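Local atomic coordinates of ferredoxin-NADP reductase (Neisseria gonorrhoeae MIA_2011_03-10, PDB entry 5TR9), a protein that binds FAD and probably passes electrons between NADP(H) and ferredoxin through the flavin. Residues 20-25 with 35-40; 53-58 with 100-105; 120-125 with 148-153; 154-159 with 188-193; 229-234 with 259-264. All coordinates share one frame; numbering follows the deposited sequence.

Interaction 1. Residues 20-25 with 35-40; sequences EKILWV and FAISRP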
# COMPACT_ATOMS: atom_id res chain seq x y z
N GLU A 20 -22.52 5.95 -2.25
CA GLU A 20 -22.08 5.16 -3.39
C GLU A 20 -22.63 3.74 -3.28
O GLU A 20 -23.36 3.41 -2.34
CB GLU A 20 -20.55 5.18 -3.48
CG GLU A 20 -19.97 6.59 -3.60
CD GLU A 20 -20.53 7.37 -4.78
OE1 GLU A 20 -20.80 6.76 -5.84
OE2 GLU A 20 -20.72 8.60 -4.65
N LYS A 21 -22.29 2.91 -4.25
CA LYS A 21 -22.77 1.53 -4.30
C LYS A 21 -21.59 0.56 -4.32
O LYS A 21 -20.59 0.81 -5.00
CB LYS A 21 -23.63 1.28 -5.55
CG LYS A 21 -24.91 2.10 -5.63
CD LYS A 21 -26.02 1.43 -4.87
CE LYS A 21 -27.38 2.01 -5.25
NZ LYS A 21 -27.45 3.47 -4.96
N ILE A 22 -21.72 -0.55 -3.59
CA ILE A 22 -20.80 -1.66 -3.76
C ILE A 22 -21.02 -2.26 -5.14
O ILE A 22 -22.15 -2.61 -5.49
CB ILE A 22 -21.01 -2.73 -2.67
CG1 ILE A 22 -20.80 -2.16 -1.26
CG2 ILE A 22 -20.12 -3.96 -2.94
CD1 ILE A 22 -19.40 -1.66 -1.01
N LEU A 23 -19.95 -2.39 -5.92
CA LEU A 23 -20.07 -2.99 -7.24
C LEU A 23 -19.79 -4.49 -7.21
O LEU A 23 -20.49 -5.27 -7.86
CB LEU A 23 -19.14 -2.29 -8.23
CG LEU A 23 -19.38 -0.78 -8.34
CD1 LEU A 23 -18.41 -0.16 -9.33
CD2 LEU A 23 -20.80 -0.47 -8.76
N TRP A 24 -18.78 -4.92 -6.45
CA TRP A 24 -18.47 -6.34 -6.35
C TRP A 24 -17.48 -6.53 -5.22
O TRP A 24 -16.76 -5.60 -4.84
CB TRP A 24 -17.90 -6.89 -7.67
CG TRP A 24 -16.76 -6.10 -8.30
CD1 TRP A 24 -16.86 -5.22 -9.35
CD2 TRP A 24 -15.37 -6.16 -7.96
NE1 TRP A 24 -15.62 -4.70 -9.66
CE2 TRP A 24 -14.68 -5.27 -8.82
CE3 TRP A 24 -14.64 -6.87 -7.00
CZ2 TRP A 24 -13.30 -5.08 -8.75
CZ3 TRP A 24 -13.27 -6.68 -6.93
CH2 TRP A 24 -12.61 -5.78 -7.80
N VAL A 25 -17.45 -7.75 -4.69
CA VAL A 25 -16.51 -8.16 -3.65
C VAL A 25 -15.86 -9.45 -4.10
O VAL A 25 -16.55 -10.40 -4.48
CB VAL A 25 -17.21 -8.38 -2.29
CG1 VAL A 25 -16.16 -8.73 -1.22
CG2 VAL A 25 -18.02 -7.14 -1.88
N PHE A 35 -12.54 -5.06 -3.25
CA PHE A 35 -13.89 -4.70 -3.65
C PHE A 35 -13.85 -3.36 -4.35
O PHE A 35 -12.93 -2.56 -4.16
CB PHE A 35 -14.87 -4.67 -2.45
CG PHE A 35 -14.53 -3.65 -1.37
CD1 PHE A 35 -13.65 -3.98 -0.35
CD2 PHE A 35 -15.16 -2.41 -1.35
CE1 PHE A 35 -13.35 -3.06 0.67
CE2 PHE A 35 -14.87 -1.48 -0.33
CZ PHE A 35 -13.97 -1.81 0.68
N ALA A 36 -14.84 -3.13 -5.21
CA ALA A 36 -14.96 -1.89 -5.96
C ALA A 36 -16.26 -1.20 -5.60
O ALA A 36 -17.28 -1.86 -5.33
CB ALA A 36 -14.92 -2.15 -7.47
N ILE A 37 -16.22 0.13 -5.62
CA ILE A 37 -17.40 0.95 -5.38
C ILE A 37 -17.51 1.97 -6.51
O ILE A 37 -16.54 2.26 -7.22
CB ILE A 37 -17.37 1.66 -4.01
CG1 ILE A 37 -16.31 2.77 -4.01
CG2 ILE A 37 -17.06 0.67 -2.88
CD1 ILE A 37 -16.30 3.57 -2.70
N SER A 38 -18.72 2.49 -6.69
CA SER A 38 -18.91 3.54 -7.68
C SER A 38 -18.13 4.79 -7.29
O SER A 38 -17.91 5.08 -6.10
CB SER A 38 -20.40 3.87 -7.86
OG SER A 38 -21.03 4.19 -6.63
N ARG A 39 -17.67 5.51 -8.31
CA ARG A 39 -16.80 6.67 -8.14
C ARG A 39 -17.50 7.90 -8.68
O ARG A 39 -17.78 7.96 -9.90
CB ARG A 39 -15.46 6.47 -8.87
CG ARG A 39 -14.54 7.66 -8.70
CD ARG A 39 -13.25 7.48 -9.46
NE ARG A 39 -12.37 8.62 -9.22
CZ ARG A 39 -11.12 8.67 -9.65
NH1 ARG A 39 -10.64 7.66 -10.35
NH2 ARG A 39 -10.37 9.74 -9.40
N PRO A 40 -17.82 8.89 -7.85
CA PRO A 40 -18.44 10.10 -8.39
C PRO A 40 -17.46 10.85 -9.27
O PRO A 40 -16.23 10.78 -9.09
CB PRO A 40 -18.83 10.90 -7.14
CG PRO A 40 -18.05 10.35 -6.04
CD PRO A 40 -17.67 8.94 -6.39
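Ser38 and Glu20 close the tight end of this antiparallel pairing. The hydroxyl OG of Ser38 gives its proton to Glu20 OE1 at 2.7 Å, on the lone pair turned away from the other carboxylate oxygen, and accepts a hydrogen bond from Lys21 N. Chi1 of 54° sets OG between the backbone N and carbonyl carbon of Ser38, within range of both partners. Glu20 OE2 lies 3.5 Å from Pro40 CG and is also hydrogen-bonded to Thr18 OG1. On the face of Ile22, Phe35 and Ile37, Ile22 CD1 reaches Ile37 CG2 at 3.8 Å, near the ring of Phe35, which meets Phe93. On the solvent side, exposed Trp24 lays its indole over Ala36, whose CB stands 3.7 Å from the centroid of the five-membered ring of Trp24 in a CH-pi contact; looser is Lys21, whose chain runs off from the other strand. Leu23 N bonds Ala36 O, and Ala36 N bonds Trp24 O; with Leu23 and Trp24 both opposite Ala36, this is a classic beta bulge in a hairpin of the FAD-binding antiparallel barrel of ferredoxin reductases.

Interaction 2. Residues 53-58 with 100-105; sequences LGFYEG and DTILLD. With EDO (1,2-ethanediol), chain D.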
# COMPACT_ATOMS: atom_id res chain seq x y z
N LEU A 53 -14.26 5.49 4.19
CA LEU A 53 -15.47 4.79 3.80
C LEU A 53 -16.32 4.57 5.03
O LEU A 53 -15.80 4.41 6.14
CB LEU A 53 -15.15 3.43 3.16
CG LEU A 53 -14.21 3.44 1.96
CD1 LEU A 53 -13.97 2.00 1.45
CD2 LEU A 53 -14.79 4.32 0.85
N GLY A 54 -17.64 4.55 4.83
CA GLY A 54 -18.53 4.47 5.98
C GLY A 54 -19.81 3.74 5.65
O GLY A 54 -20.14 3.48 4.48
N PHE A 55 -20.53 3.41 6.70
CA PHE A 55 -21.87 2.85 6.58
C PHE A 55 -22.80 3.56 7.55
O PHE A 55 -22.40 3.95 8.65
CB PHE A 55 -21.93 1.35 6.89
CG PHE A 55 -21.20 0.49 5.91
CD1 PHE A 55 -21.76 0.19 4.67
CD2 PHE A 55 -19.97 -0.06 6.24
CE1 PHE A 55 -21.08 -0.63 3.77
CE2 PHE A 55 -19.29 -0.88 5.35
CZ PHE A 55 -19.85 -1.16 4.11
N TYR A 56 -24.06 3.69 7.15
CA TYR A 56 -25.11 3.99 8.11
C TYR A 56 -25.28 2.79 9.04
O TYR A 56 -25.41 1.66 8.57
CB TYR A 56 -26.43 4.27 7.40
CG TYR A 56 -26.45 5.47 6.47
CD1 TYR A 56 -26.12 6.74 6.92
CD2 TYR A 56 -26.85 5.32 5.14
CE1 TYR A 56 -26.18 7.83 6.07
CE2 TYR A 56 -26.89 6.40 4.29
CZ TYR A 56 -26.56 7.65 4.76
OH TYR A 56 -26.62 8.74 3.91
N GLU A 57 -25.26 3.03 10.35
CA GLU A 57 -25.48 1.99 11.35
C GLU A 57 -26.57 2.49 12.28
O GLU A 57 -26.29 3.32 13.15
CB GLU A 57 -24.21 1.66 12.13
CG GLU A 57 -23.35 0.57 11.54
CD GLU A 57 -22.46 -0.07 12.59
OE1 GLU A 57 -22.36 -1.32 12.62
OE2 GLU A 57 -21.88 0.68 13.41
N GLY A 58 -27.80 1.99 12.12
CA GLY A 58 -28.89 2.53 12.92
C GLY A 58 -29.00 4.02 12.65
O GLY A 58 -28.96 4.46 11.49
N ASP A 100 -25.44 -2.71 -2.38
CA ASP A 100 -25.50 -2.10 -1.06
C ASP A 100 -24.89 -0.70 -1.07
O ASP A 100 -23.98 -0.39 -1.85
CB ASP A 100 -24.74 -2.96 -0.04
CG ASP A 100 -25.45 -4.27 0.30
OD1 ASP A 100 -26.63 -4.46 -0.09
OD2 ASP A 100 -24.81 -5.10 0.99
N THR A 101 -25.41 0.15 -0.19
CA THR A 101 -24.92 1.52 -0.06
C THR A 101 -23.67 1.56 0.81
O THR A 101 -23.63 0.95 1.89
CB THR A 101 -26.00 2.41 0.57
OG1 THR A 101 -27.09 2.56 -0.35
CG2 THR A 101 -25.44 3.79 0.91
N ILE A 102 -22.66 2.28 0.34
CA ILE A 102 -21.47 2.58 1.12
C ILE A 102 -21.21 4.07 0.97
O ILE A 102 -21.51 4.67 -0.07
CB ILE A 102 -20.26 1.72 0.67
CG1 ILE A 102 -19.06 1.90 1.63
CG2 ILE A 102 -19.84 2.04 -0.78
CD1 ILE A 102 -17.99 0.82 1.47
N LEU A 103 -20.70 4.69 2.04
CA LEU A 103 -20.50 6.13 2.08
C LEU A 103 -19.05 6.45 1.78
O LEU A 103 -18.14 5.78 2.28
CB LEU A 103 -20.88 6.69 3.45
CG LEU A 103 -22.24 6.26 4.00
CD1 LEU A 103 -22.50 6.97 5.31
CD2 LEU A 103 -23.33 6.54 3.00
N LEU A 104 -18.83 7.48 0.95
CA LEU A 104 -17.49 7.90 0.53
C LEU A 104 -17.27 9.34 0.94
O LEU A 104 -17.91 10.25 0.41
CB LEU A 104 -17.33 7.73 -0.99
CG LEU A 104 -16.02 8.23 -1.61
CD1 LEU A 104 -14.83 7.42 -1.10
CD2 LEU A 104 -16.14 8.15 -3.12
N ASP A 105 -16.35 9.56 1.89
CA ASP A 105 -15.97 10.92 2.25
C ASP A 105 -15.46 11.65 1.01
O ASP A 105 -14.76 11.06 0.18
CB ASP A 105 -14.90 10.89 3.34
CG ASP A 105 -14.59 12.25 3.92
OD1 ASP A 105 -14.07 13.13 3.19
OD2 ASP A 105 -14.89 12.47 5.11
C1 EDO D . -23.17 3.80 15.55
O1 EDO D . -24.56 3.99 15.29
C2 EDO D . -22.82 4.41 16.91
O2 EDO D . -23.20 5.79 16.94
O HOH W 1 -24.80 2.34 4.50
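Thr101 meets Phe55 through its backbone: Thr101 O lies at the edge of the phenyl ring, near its plane, 3.4 Å from Phe55 CD1. The same oxygen accepts a hydrogen bond from a water, which in turn accepts one from Tyr56 N, so a single water bridges the strands where they splay beyond their direct bonds. Ile102 follows, its CG1 anti to the backbone N (chi1 -172°); this branch carries CD1 to 3.8 Å from Phe55 CZ, and CD1 also approaches Leu53 CD1. Leu103 is gripped by the backbone, its N and O both bonded to Gly54, with Leu103 N to Gly54 O at 2.8 Å. Its side chain passes over Gly54 and crosses the Tyr56 side chain at about a right angle, CD1 standing 4.0 Å from the Tyr56 ring centroid, 18° off the normal, in a CH-pi contact. The hydroxyl of that tyrosine is held by Glu19. On the other face of the sheet, Leu104 CD1 packs 3.7 Å from Leu53 CD2, close to Tyr79. Helix 88-95 covers Phe55 through Met89, Leu92 and Phe93. Such strongly twisted antiparallel pairing, the N-to-C directions of these short segments being 134° apart, is characteristic of the antiparallel FAD-binding barrel of this reductase family.

Interaction 3. Residues 120-125 with 148-153; sequences GKDLVM and FDTVNL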
# COMPACT_ATOMS: atom_id res chain seq x y z
N GLY A 120 14.93 10.29 -11.08
CA GLY A 120 16.22 9.69 -11.32
C GLY A 120 16.72 8.82 -10.18
O GLY A 120 17.75 8.14 -10.35
N LYS A 121 16.04 8.82 -9.05
CA LYS A 121 16.44 8.00 -7.92
C LYS A 121 15.86 6.60 -8.06
O LYS A 121 15.01 6.33 -8.91
CB LYS A 121 15.97 8.63 -6.61
CG LYS A 121 16.43 10.08 -6.43
CD LYS A 121 17.93 10.17 -6.30
CE LYS A 121 18.38 11.60 -6.05
NZ LYS A 121 19.88 11.70 -6.10
N ASP A 122 16.33 5.70 -7.20
CA ASP A 122 15.76 4.36 -7.10
C ASP A 122 14.69 4.37 -6.03
O ASP A 122 14.99 4.60 -4.85
CB ASP A 122 16.84 3.34 -6.77
CG ASP A 122 17.90 3.26 -7.84
OD1 ASP A 122 17.54 2.91 -8.99
OD2 ASP A 122 19.08 3.58 -7.57
N LEU A 123 13.44 4.13 -6.43
CA LEU A 123 12.32 4.17 -5.50
C LEU A 123 12.11 2.79 -4.89
O LEU A 123 11.92 1.81 -5.62
CB LEU A 123 11.05 4.63 -6.23
CG LEU A 123 9.79 4.77 -5.38
CD1 LEU A 123 10.01 5.92 -4.37
CD2 LEU A 123 8.58 5.01 -6.28
N VAL A 124 12.11 2.70 -3.56
CA VAL A 124 11.98 1.42 -2.86
C VAL A 124 10.78 1.51 -1.92
O VAL A 124 10.82 2.26 -0.93
CB VAL A 124 13.26 1.04 -2.11
CG1 VAL A 124 13.06 -0.30 -1.35
CG2 VAL A 124 14.46 0.94 -3.08
N MET A 125 9.74 0.73 -2.21
CA MET A 125 8.52 0.71 -1.42
C MET A 125 8.52 -0.52 -0.52
O MET A 125 8.61 -1.65 -1.02
CB MET A 125 7.30 0.73 -2.35
CG MET A 125 7.22 2.03 -3.17
SD MET A 125 5.99 1.99 -4.49
CE MET A 125 6.74 0.78 -5.54
N PHE A 148 11.52 7.51 -12.14
CA PHE A 148 12.50 6.87 -11.28
C PHE A 148 13.31 5.84 -12.06
O PHE A 148 12.79 5.22 -13.00
CB PHE A 148 11.81 6.26 -10.06
CG PHE A 148 11.18 7.30 -9.17
CD1 PHE A 148 11.97 8.06 -8.33
CD2 PHE A 148 9.83 7.59 -9.25
CE1 PHE A 148 11.44 9.06 -7.54
CE2 PHE A 148 9.27 8.60 -8.46
CZ PHE A 148 10.08 9.33 -7.61
N ASP A 149 14.59 5.72 -11.72
CA ASP A 149 15.48 4.83 -12.47
C ASP A 149 15.10 3.36 -12.28
O ASP A 149 15.19 2.57 -13.23
CB ASP A 149 16.92 5.07 -12.05
CG ASP A 149 17.57 6.22 -12.83
OD1 ASP A 149 16.85 6.97 -13.54
OD2 ASP A 149 18.81 6.35 -12.73
N THR A 150 14.72 2.98 -11.07
CA THR A 150 14.12 1.68 -10.80
C THR A 150 12.97 1.89 -9.83
O THR A 150 12.96 2.85 -9.06
CB THR A 150 15.12 0.66 -10.22
OG1 THR A 150 15.56 1.10 -8.92
CG2 THR A 150 16.33 0.47 -11.12
N VAL A 151 11.99 0.99 -9.88
CA VAL A 151 10.85 0.99 -8.98
C VAL A 151 10.80 -0.39 -8.35
O VAL A 151 10.79 -1.40 -9.07
CB VAL A 151 9.55 1.33 -9.72
CG1 VAL A 151 8.38 1.25 -8.77
CG2 VAL A 151 9.64 2.73 -10.33
N ASN A 152 10.82 -0.45 -7.02
CA ASN A 152 11.05 -1.69 -6.29
C ASN A 152 10.00 -1.81 -5.20
O ASN A 152 9.77 -0.86 -4.46
CB ASN A 152 12.45 -1.71 -5.67
CG ASN A 152 13.54 -1.39 -6.69
OD1 ASN A 152 14.03 -2.27 -7.38
ND2 ASN A 152 13.91 -0.10 -6.79
N LEU A 153 9.37 -2.98 -5.11
CA LEU A 153 8.31 -3.19 -4.13
C LEU A 153 8.62 -4.45 -3.35
O LEU A 153 8.80 -5.52 -3.93
CB LEU A 153 6.95 -3.29 -4.83
CG LEU A 153 5.74 -3.55 -3.93
CD1 LEU A 153 5.58 -2.48 -2.87
CD2 LEU A 153 4.47 -3.66 -4.80
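A chi1 of 65° places Thr150 OG1 between its backbone N and carbonyl carbon, while Asp122 turns CG beside its own backbone N (chi1 -62°); the two groups meet with Thr150 OG1 donating to Asp122 OD1 at 2.7 Å, on the anti side and somewhat out of the carboxylate plane. The threonine hydroxyl is in turn an acceptor for Asn152 ND2 at 2.9 Å, close to the amide plane. That same amide nitrogen also donates to Leu123 O from above the carbonyl plane, at 3.0 Å, so Leu123 O is gripped twice, by Asn152 N and by Asn152 ND2. With Asn152 OD1 taken by Arg186, both ends of the buried amide are engaged and its rotation is fixed.

The opposite face is apolar. Leu123 CB sits over a face of the Phe148 ring, 4.0 Å from Phe148 CG, while Lys121 O lies at the edge of that ring. Met125 CE lies 3.7 Å from Val151 CG1, and Met125 CB packs on Leu153 CD1. Helix 133-139 covers this side through Phe135 and Leu139. Asp149 N, bonded to Lys121 O, begins the backbone pairing that runs on to the bond from Met125 N to Asn152 O. The two parallel strands, with helices 133-139 and 142-147 between them in sequence, belong to the Rossmann-like NAD-binding domain.

Interaction 4. Residues 154-159 with 188-193; sequences IHSVSF and VPVTTR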
# COMPACT_ATOMS: atom_id res chain seq x y z
N ILE A 154 8.71 -4.31 -2.03
CA ILE A 154 8.97 -5.42 -1.11
C ILE A 154 7.70 -5.59 -0.28
O ILE A 154 7.33 -4.68 0.48
CB ILE A 154 10.19 -5.15 -0.21
CG1 ILE A 154 11.50 -5.03 -1.00
CG2 ILE A 154 10.35 -6.29 0.81
CD1 ILE A 154 11.68 -3.79 -1.84
N HIS A 155 7.03 -6.74 -0.42
CA HIS A 155 5.78 -7.00 0.31
C HIS A 155 6.00 -8.12 1.32
O HIS A 155 6.18 -9.28 0.94
CB HIS A 155 4.63 -7.36 -0.64
CG HIS A 155 3.29 -7.44 0.04
ND1 HIS A 155 2.27 -8.24 -0.43
CD2 HIS A 155 2.82 -6.83 1.15
CE1 HIS A 155 1.21 -8.10 0.35
NE2 HIS A 155 1.52 -7.25 1.32
N SER A 156 5.94 -7.77 2.60
CA SER A 156 6.08 -8.72 3.71
C SER A 156 4.71 -9.15 4.21
O SER A 156 3.85 -8.31 4.49
CB SER A 156 6.88 -8.08 4.85
OG SER A 156 6.82 -8.85 6.04
N VAL A 157 4.51 -10.46 4.35
CA VAL A 157 3.33 -11.05 4.97
C VAL A 157 3.82 -12.23 5.81
O VAL A 157 4.99 -12.61 5.76
CB VAL A 157 2.30 -11.53 3.94
CG1 VAL A 157 1.81 -10.36 3.07
CG2 VAL A 157 2.91 -12.62 3.07
N SER A 158 2.90 -12.83 6.57
CA SER A 158 3.31 -13.98 7.39
C SER A 158 3.43 -15.26 6.58
O SER A 158 4.40 -16.02 6.73
CB SER A 158 2.33 -14.19 8.53
OG SER A 158 2.35 -13.10 9.46
N PHE A 159 2.44 -15.55 5.73
CA PHE A 159 2.35 -16.81 5.00
C PHE A 159 2.10 -16.54 3.53
O PHE A 159 1.47 -15.53 3.18
CB PHE A 159 1.23 -17.69 5.57
CG PHE A 159 1.48 -18.14 6.98
CD1 PHE A 159 2.23 -19.27 7.23
CD2 PHE A 159 1.03 -17.38 8.06
CE1 PHE A 159 2.50 -19.68 8.54
CE2 PHE A 159 1.29 -17.77 9.36
CZ PHE A 159 2.03 -18.92 9.60
N VAL A 188 9.74 -8.15 -4.68
CA VAL A 188 10.35 -9.09 -3.75
C VAL A 188 9.31 -9.49 -2.70
O VAL A 188 8.98 -8.68 -1.82
CB VAL A 188 11.59 -8.48 -3.07
CG1 VAL A 188 12.19 -9.47 -2.09
CG2 VAL A 188 12.62 -8.08 -4.13
N PRO A 189 8.76 -10.70 -2.76
CA PRO A 189 7.87 -11.14 -1.69
C PRO A 189 8.67 -11.63 -0.50
O PRO A 189 9.73 -12.24 -0.65
CB PRO A 189 7.08 -12.28 -2.34
CG PRO A 189 8.01 -12.85 -3.37
CD PRO A 189 8.88 -11.69 -3.85
N VAL A 190 8.16 -11.35 0.69
CA VAL A 190 8.78 -11.76 1.95
C VAL A 190 7.73 -12.48 2.77
O VAL A 190 6.64 -11.94 2.98
CB VAL A 190 9.33 -10.55 2.73
CG1 VAL A 190 9.80 -10.96 4.11
CG2 VAL A 190 10.46 -9.87 1.97
N THR A 191 8.02 -13.70 3.23
CA THR A 191 7.10 -14.38 4.14
C THR A 191 7.82 -14.60 5.47
O THR A 191 8.80 -15.35 5.53
CB THR A 191 6.58 -15.69 3.54
OG1 THR A 191 7.67 -16.54 3.15
CG2 THR A 191 5.72 -15.40 2.32
N THR A 192 7.33 -13.93 6.52
CA THR A 192 8.08 -13.92 7.77
C THR A 192 7.92 -15.19 8.60
O THR A 192 8.78 -15.47 9.45
CB THR A 192 7.67 -12.72 8.62
OG1 THR A 192 6.30 -12.86 9.02
CG2 THR A 192 7.85 -11.43 7.83
N ARG A 193 6.85 -15.96 8.40
CA ARG A 193 6.58 -17.11 9.25
C ARG A 193 6.52 -18.42 8.47
O ARG A 193 6.12 -19.45 9.03
CB ARG A 193 5.27 -16.91 10.02
CG ARG A 193 5.26 -15.60 10.82
CD ARG A 193 4.13 -15.56 11.83
NE ARG A 193 4.26 -16.54 12.91
CZ ARG A 193 4.96 -16.34 14.03
NH1 ARG A 193 4.97 -17.28 14.98
NH2 ARG A 193 5.64 -15.22 14.22
O HOH W 2 4.33 -11.13 9.34
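Within the parallel sheet of the NAD-binding domain, strand 154-157 lies beside strand 188-191, and the alternating bonds include His155 N to Val188 O. Ile154 shares a face with Val188 and Val190: its CG2 reaches Val190 CG2 at 3.8 Å, while its CG1 runs alongside Val188 CB. Ser156 follows on this face, its OG anti to the backbone N (chi1 169°) and so carried to 3.3 Å from Thr192 CG2. Ile205 of helix 205-210 covers Ile154 and Ser156, and Leu208 touches Val190. On the opposite face of the sheet, Val157 CG2 packs 4.0 Å from Thr191 CG2; His155 carries its ring away from strand 185-191, and its NE2 donates to Gly129 O.

The strands give way to loops at their carboxyl ends, the edge where Rossmann-like nucleotide-binding domains characteristically place their binding loops; the side chain of Ser158 lies about 10 Å from the FAD. Here Val157 O still accepts Thr192 N at 2.8 Å, and Ser158 O accepts Arg193 N on a lone pair in the carbonyl plane. A water ties the two loops together, 2.8 Å from Ser158 OG and 2.6 Å from Thr192 OG1. Farther out, exposed Phe159 receives Arg193 CB over its ring face, 4.2 Å from the ring centroid in a CH-pi contact, with the guanidinium plane inclined 63° to the ring.

Interaction 5. Residues 229-234 with 259-264; sequences FMICGN and GQIMME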
# COMPACT_ATOMS: atom_id res chain seq x y z
N PHE A 229 12.93 5.87 -0.07
CA PHE A 229 12.09 4.83 0.54
C PHE A 229 10.69 5.34 0.85
O PHE A 229 10.52 6.47 1.31
CB PHE A 229 12.70 4.33 1.86
CG PHE A 229 13.94 3.50 1.71
CD1 PHE A 229 13.86 2.15 1.44
CD2 PHE A 229 15.20 4.08 1.87
CE1 PHE A 229 15.01 1.36 1.33
CE2 PHE A 229 16.36 3.30 1.75
CZ PHE A 229 16.26 1.94 1.48
N MET A 230 9.70 4.47 0.66
CA MET A 230 8.36 4.70 1.18
C MET A 230 7.98 3.48 2.01
O MET A 230 8.29 2.35 1.62
CB MET A 230 7.35 4.93 0.05
CG MET A 230 7.80 6.00 -0.94
SD MET A 230 6.61 6.24 -2.26
CE MET A 230 5.30 7.10 -1.37
N ILE A 231 7.35 3.70 3.15
CA ILE A 231 7.06 2.63 4.10
C ILE A 231 5.58 2.68 4.46
O ILE A 231 5.09 3.72 4.90
CB ILE A 231 7.88 2.76 5.39
CG1 ILE A 231 9.34 3.12 5.10
CG2 ILE A 231 7.77 1.46 6.21
CD1 ILE A 231 10.12 3.47 6.38
N CYS A 232 4.90 1.54 4.35
CA CYS A 232 3.50 1.48 4.77
C CYS A 232 3.23 0.08 5.31
O CYS A 232 3.34 -0.90 4.57
CB CYS A 232 2.54 1.82 3.62
SG CYS A 232 0.79 1.88 4.16
N GLY A 233 2.87 -0.03 6.58
CA GLY A 233 2.71 -1.35 7.17
C GLY A 233 2.23 -1.24 8.59
O GLY A 233 1.77 -0.19 9.04
N ASN A 234 2.33 -2.36 9.32
CA ASN A 234 1.87 -2.31 10.70
C ASN A 234 2.75 -1.34 11.49
O ASN A 234 3.93 -1.13 11.15
CB ASN A 234 1.83 -3.72 11.34
CG ASN A 234 3.19 -4.41 11.38
OD1 ASN A 234 4.03 -4.11 12.23
ND2 ASN A 234 3.38 -5.40 10.50
N GLY A 259 15.50 14.59 2.21
CA GLY A 259 15.40 13.33 2.92
C GLY A 259 15.29 12.16 1.97
O GLY A 259 15.44 12.26 0.75
N GLN A 260 15.06 11.00 2.57
CA GLN A 260 14.96 9.78 1.78
C GLN A 260 13.82 8.87 2.24
O GLN A 260 13.73 7.75 1.73
CB GLN A 260 16.29 8.99 1.83
CG GLN A 260 17.53 9.76 1.32
CD GLN A 260 18.15 10.66 2.38
OE1 GLN A 260 18.04 10.41 3.58
NE2 GLN A 260 18.81 11.73 1.94
N ILE A 261 12.97 9.29 3.18
CA ILE A 261 11.96 8.39 3.74
C ILE A 261 10.61 9.09 3.81
O ILE A 261 10.50 10.19 4.37
CB ILE A 261 12.35 7.90 5.14
CG1 ILE A 261 13.75 7.28 5.15
CG2 ILE A 261 11.33 6.90 5.66
CD1 ILE A 261 14.26 7.04 6.57
N MET A 262 9.57 8.42 3.30
CA MET A 262 8.18 8.75 3.59
C MET A 262 7.53 7.54 4.23
O MET A 262 7.82 6.40 3.84
CB MET A 262 7.40 9.10 2.32
CG MET A 262 7.91 10.30 1.59
SD MET A 262 7.06 10.45 0.01
CE MET A 262 7.97 11.84 -0.67
N MET A 263 6.65 7.77 5.20
CA MET A 263 6.05 6.63 5.90
C MET A 263 4.63 6.95 6.35
O MET A 263 4.27 8.11 6.58
CB MET A 263 6.91 6.23 7.11
CG MET A 263 7.07 7.31 8.13
SD MET A 263 8.32 6.79 9.34
CE MET A 263 8.28 8.17 10.47
N GLU A 264 3.82 5.89 6.44
CA GLU A 264 2.45 5.99 6.90
C GLU A 264 2.06 4.67 7.54
O GLU A 264 2.27 3.62 6.94
CB GLU A 264 1.53 6.31 5.71
CG GLU A 264 0.05 6.42 6.03
CD GLU A 264 -0.76 6.65 4.75
OE1 GLU A 264 -1.30 5.65 4.22
OE2 GLU A 264 -0.81 7.80 4.26
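Ile231 CD1 touches Ile261 CG2 at 3.7 Å, and Ile231 CB lies 4.0 Å from Met263 CB, an apolar patch on one face of two parallel strands. On the other face, Met230 and Met262 run alongside each other in the same direction. The Met230 chain bends at chi3 (73°) and sets its CE 4.0 Å from Met262 SD, whereas Met262 stays extended and ends near Phe117. Beyond them Cys232 SG lies 3.6 Å from Glu264 O, and the Glu264 side chain comes within about 4 Å of the FAD, so the carboxyl end of the pair borders the flavin site.

These side chains are set in register by four backbone bonds. Phe229 N reaches Gln260 O at 2.7 Å in a nearly straight bond (171°), Met262 N bonds Phe229 O, Ile231 N bonds Met262 O, and Glu264 N bonds Ile231 O. The Phe229 ring lies edge-to-face with Tyr250, while Gln260 OE1 accepts Ala251 N. Asn234 ends the segment as N-cap of helix 235-247, its OD1 accepting Met237 N. That helix packs Thr241, Phe242 and Leu245 on the isoleucine face, completing a beta-alpha-beta unit, while helix 133-139 covers Met230 and Cys232 and strand 122-128 flanks strand 227-233.

The five contacts follow one another along the chain and divide between two sheets. Interactions 1 and 2, with centres 11 Å apart, share the antiparallel FAD-binding sheet, where adjacent strands 17-27 and 101-105 join them through a probable hydrogen bond from Glu20 N to Ile102 O. Interactions 3, 4 and 5 share the parallel sheet: strand 150-157 serves both 3 and 4, while neighbouring strands 122-128 and 227-233 link 3 to 5, whose centres are 13 Å apart. Between the two groups, centres lie 29 to 37 Å apart and nothing touches. The flavin lies about 4 Å from the Glu264 side chain in interaction 5 and about 7 to 8 Å from side chains of interactions 1 and 2, thus between the two domains, as in ferredoxin reductases.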